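PDB 1T57: conserved protein from Methanothermobacter thermautotrophicus, which is of unknown function but binds flavin mononucleotide and magnesium and contains a domain related to the pyruvate kinase alpha/beta domain. Local coordinates for residues 46-57 against 162-171. Residues are numbered along the deposited sequence; the frame is centred on the assembly and turned at random.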
# COMPACT_ATOMS: atom_id res chain seq x y z
N ARG A 46 -31.60 -15.60 21.36
CA ARG A 46 -31.32 -15.87 19.96
C ARG A 46 -30.61 -17.19 19.79
O ARG A 46 -30.80 -17.87 18.78
CB ARG A 46 -30.48 -14.75 19.34
CG ARG A 46 -30.09 -15.01 17.92
CD ARG A 46 -31.28 -14.95 16.98
NE ARG A 46 -31.48 -13.61 16.47
CZ ARG A 46 -32.26 -12.70 17.04
NH1 ARG A 46 -32.93 -12.98 18.15
NH2 ARG A 46 -32.39 -11.50 16.49
N ALA A 47 -29.81 -17.58 20.77
CA ALA A 47 -29.13 -18.85 20.68
C ALA A 47 -30.17 -19.99 20.72
O ALA A 47 -30.16 -20.89 19.87
CB ALA A 47 -28.13 -19.01 21.80
N ASP A 48 -31.07 -19.95 21.69
CA ASP A 48 -32.11 -20.98 21.76
C ASP A 48 -32.86 -21.00 20.43
O ASP A 48 -33.04 -22.06 19.81
CB ASP A 48 -33.10 -20.66 22.88
CG ASP A 48 -32.49 -20.79 24.25
OD1 ASP A 48 -33.09 -20.26 25.22
OD2 ASP A 48 -31.42 -21.44 24.36
N GLN A 49 -33.30 -19.82 20.01
CA GLN A 49 -34.05 -19.67 18.78
C GLN A 49 -33.39 -20.35 17.59
O GLN A 49 -34.06 -21.05 16.83
CB GLN A 49 -34.27 -18.19 18.47
CG GLN A 49 -35.17 -17.48 19.49
CD GLN A 49 -35.53 -16.06 19.09
OE1 GLN A 49 -36.12 -15.32 19.88
NE2 GLN A 49 -35.20 -15.68 17.86
N LEU A 50 -32.09 -20.17 17.44
CA LEU A 50 -31.40 -20.75 16.30
C LEU A 50 -30.68 -22.05 16.57
O LEU A 50 -30.23 -22.71 15.63
CB LEU A 50 -30.40 -19.75 15.72
CG LEU A 50 -30.81 -18.37 15.20
CD1 LEU A 50 -29.57 -17.54 15.19
CD2 LEU A 50 -31.41 -18.41 13.79
N GLY A 51 -30.54 -22.44 17.83
CA GLY A 51 -29.81 -23.67 18.10
C GLY A 51 -28.31 -23.50 17.83
O GLY A 51 -27.69 -24.25 17.07
N ILE A 52 -27.73 -22.49 18.47
CA ILE A 52 -26.32 -22.19 18.32
C ILE A 52 -25.65 -22.54 19.63
O ILE A 52 -26.17 -22.22 20.70
CB ILE A 52 -26.13 -20.68 17.96
CG1 ILE A 52 -26.43 -20.49 16.48
CG2 ILE A 52 -24.74 -20.19 18.34
CD1 ILE A 52 -26.63 -19.04 16.05
N ARG A 53 -24.50 -23.22 19.56
CA ARG A 53 -23.79 -23.61 20.76
C ARG A 53 -22.33 -23.15 20.78
O ARG A 53 -21.56 -23.59 21.64
CB ARG A 53 -23.85 -25.12 20.95
CG ARG A 53 -22.72 -25.91 20.29
CD ARG A 53 -22.83 -27.40 20.62
NE ARG A 53 -21.64 -28.14 20.22
CZ ARG A 53 -21.54 -29.47 20.28
NH1 ARG A 53 -22.55 -30.21 20.72
NH2 ARG A 53 -20.42 -30.06 19.88
N ASN A 54 -21.97 -22.28 19.85
CA ASN A 54 -20.61 -21.73 19.76
C ASN A 54 -20.59 -20.21 20.03
O ASN A 54 -21.26 -19.42 19.34
CB ASN A 54 -20.03 -22.04 18.39
CG ASN A 54 -19.64 -23.51 18.23
OD1 ASN A 54 -18.64 -23.97 18.80
ND2 ASN A 54 -20.45 -24.25 17.46
N PHE A 55 -19.84 -19.79 21.04
CA PHE A 55 -19.78 -18.37 21.37
C PHE A 55 -18.36 -17.86 21.51
O PHE A 55 -17.59 -18.42 22.27
CB PHE A 55 -20.51 -18.07 22.69
CG PHE A 55 -21.95 -18.47 22.71
CD1 PHE A 55 -22.33 -19.78 22.96
CD2 PHE A 55 -22.94 -17.52 22.48
CE1 PHE A 55 -23.69 -20.15 22.99
CE2 PHE A 55 -24.29 -17.87 22.51
CZ PHE A 55 -24.66 -19.19 22.75
N VAL A 56 -18.02 -16.80 20.80
CA VAL A 56 -16.69 -16.24 20.95
C VAL A 56 -16.91 -14.87 21.57
O VAL A 56 -17.70 -14.07 21.05
CB VAL A 56 -15.98 -16.11 19.61
CG1 VAL A 56 -16.81 -15.27 18.63
CG2 VAL A 56 -14.59 -15.51 19.85
N VAL A 57 -16.21 -14.59 22.67
CA VAL A 57 -16.41 -13.32 23.36
C VAL A 57 -15.15 -12.60 23.77
O VAL A 57 -14.26 -13.20 24.36
CB VAL A 57 -17.22 -13.50 24.66
CG1 VAL A 57 -17.62 -12.15 25.21
CG2 VAL A 57 -18.41 -14.35 24.41
N ILE A 162 -12.90 -22.32 17.33
CA ILE A 162 -14.29 -22.35 16.86
C ILE A 162 -14.28 -22.75 15.38
O ILE A 162 -13.25 -22.66 14.71
CB ILE A 162 -15.02 -21.02 17.03
CG1 ILE A 162 -14.41 -19.98 16.10
CG2 ILE A 162 -15.02 -20.63 18.46
CD1 ILE A 162 -14.97 -18.61 16.23
N PRO A 163 -15.43 -23.22 14.86
CA PRO A 163 -15.58 -23.65 13.46
C PRO A 163 -15.77 -22.51 12.48
O PRO A 163 -16.19 -21.44 12.87
CB PRO A 163 -16.84 -24.51 13.50
CG PRO A 163 -17.66 -23.80 14.53
CD PRO A 163 -16.68 -23.44 15.62
N VAL A 164 -15.51 -22.78 11.21
CA VAL A 164 -15.69 -21.79 10.15
C VAL A 164 -16.68 -22.47 9.23
O VAL A 164 -16.91 -22.07 8.07
CB VAL A 164 -14.37 -21.57 9.41
CG1 VAL A 164 -13.32 -21.15 10.42
CG2 VAL A 164 -13.93 -22.85 8.70
N ASP A 165 -17.26 -23.52 9.81
CA ASP A 165 -18.24 -24.42 9.21
C ASP A 165 -19.65 -23.91 9.42
O ASP A 165 -20.38 -23.68 8.47
CB ASP A 165 -18.11 -25.80 9.88
CG ASP A 165 -18.12 -26.95 8.89
OD1 ASP A 165 -18.30 -28.13 9.31
OD2 ASP A 165 -17.94 -26.69 7.69
N GLU A 166 -20.02 -23.75 10.69
CA GLU A 166 -21.36 -23.32 11.07
C GLU A 166 -21.49 -21.92 11.68
O GLU A 166 -20.55 -21.13 11.67
CB GLU A 166 -21.92 -24.36 12.04
CG GLU A 166 -20.94 -24.74 13.12
CD GLU A 166 -21.26 -26.07 13.81
OE1 GLU A 166 -22.16 -26.11 14.68
OE2 GLU A 166 -20.61 -27.09 13.48
N GLU A 167 -22.68 -21.62 12.19
CA GLU A 167 -22.94 -20.32 12.76
C GLU A 167 -22.49 -20.21 14.20
O GLU A 167 -22.48 -21.20 14.93
CB GLU A 167 -24.42 -19.98 12.65
CG GLU A 167 -24.91 -19.98 11.22
CD GLU A 167 -26.29 -19.38 11.07
OE1 GLU A 167 -27.07 -19.39 12.05
OE2 GLU A 167 -26.61 -18.91 9.96
N VAL A 168 -22.13 -18.99 14.59
CA VAL A 168 -21.63 -18.68 15.92
C VAL A 168 -22.14 -17.30 16.33
O VAL A 168 -22.48 -16.47 15.48
CB VAL A 168 -20.07 -18.63 15.91
CG1 VAL A 168 -19.55 -18.36 17.29
CG2 VAL A 168 -19.50 -19.92 15.35
N ILE A 169 -22.21 -17.05 17.63
CA ILE A 169 -22.66 -15.75 18.10
C ILE A 169 -21.40 -15.05 18.59
O ILE A 169 -20.73 -15.57 19.48
CB ILE A 169 -23.67 -15.87 19.28
CG1 ILE A 169 -24.90 -16.69 18.83
CG2 ILE A 169 -24.06 -14.49 19.77
CD1 ILE A 169 -26.24 -15.90 18.76
N ALA A 170 -21.06 -13.89 18.01
CA ALA A 170 -19.87 -13.12 18.40
C ALA A 170 -20.27 -11.94 19.28
O ALA A 170 -21.21 -11.24 18.95
CB ALA A 170 -19.14 -12.62 17.15
N ILE A 171 -19.53 -11.72 20.37
CA ILE A 171 -19.85 -10.65 21.34
C ILE A 171 -18.70 -9.68 21.61
O ILE A 171 -17.59 -10.05 22.00
CB ILE A 171 -20.30 -11.30 22.70
CG1 ILE A 171 -21.62 -12.06 22.50
CG2 ILE A 171 -20.47 -10.25 23.78
CD1 ILE A 171 -21.89 -13.23 23.50
O HOH W 1 -28.40 -21.50 13.31
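I169 reaches from strand 168-171 over the side of strand 54-57 that carries F55, lying alongside that ring and pointing the same way. Its CB sits 3.7 Å from F55 CD2. With CG1 anti to the carbonyl carbon (chi1 -59°), the branch runs on toward helix 36-50: CG1 meets I52 CG2 at 3.5 Å, and CD1 ends 4.0 Å from R46 CG, the two side chains crossing at about a right angle. Beneath this apolar layer the strands run parallel. V56 sits between two bonds of the ladder, its N donating to I169 O (3.3 Å) and its O accepting from I171 N (3.1 Å). V56 CG1 packs on A170 CB across the other face. G51, with positive phi, closes helix 36-50 in a Schellman motif. Beyond it a water donates to L50 O (3.2 Å) and to E167 OE1 (2.8 Å), while E167 OE2 forms a salt bridge with R205 of the second subunit. V57 CG1 touches I171 CG2, and the V57 side chain lies about 7 Å from the bound flavin mononucleotide. Strands 54-58 and 168-172 lie side by side within a mixed sheet, flanked by strands 75-79 and 180-185, with helix 144-158 against V56 and A170 and strand 196-204 touching R46 and I169.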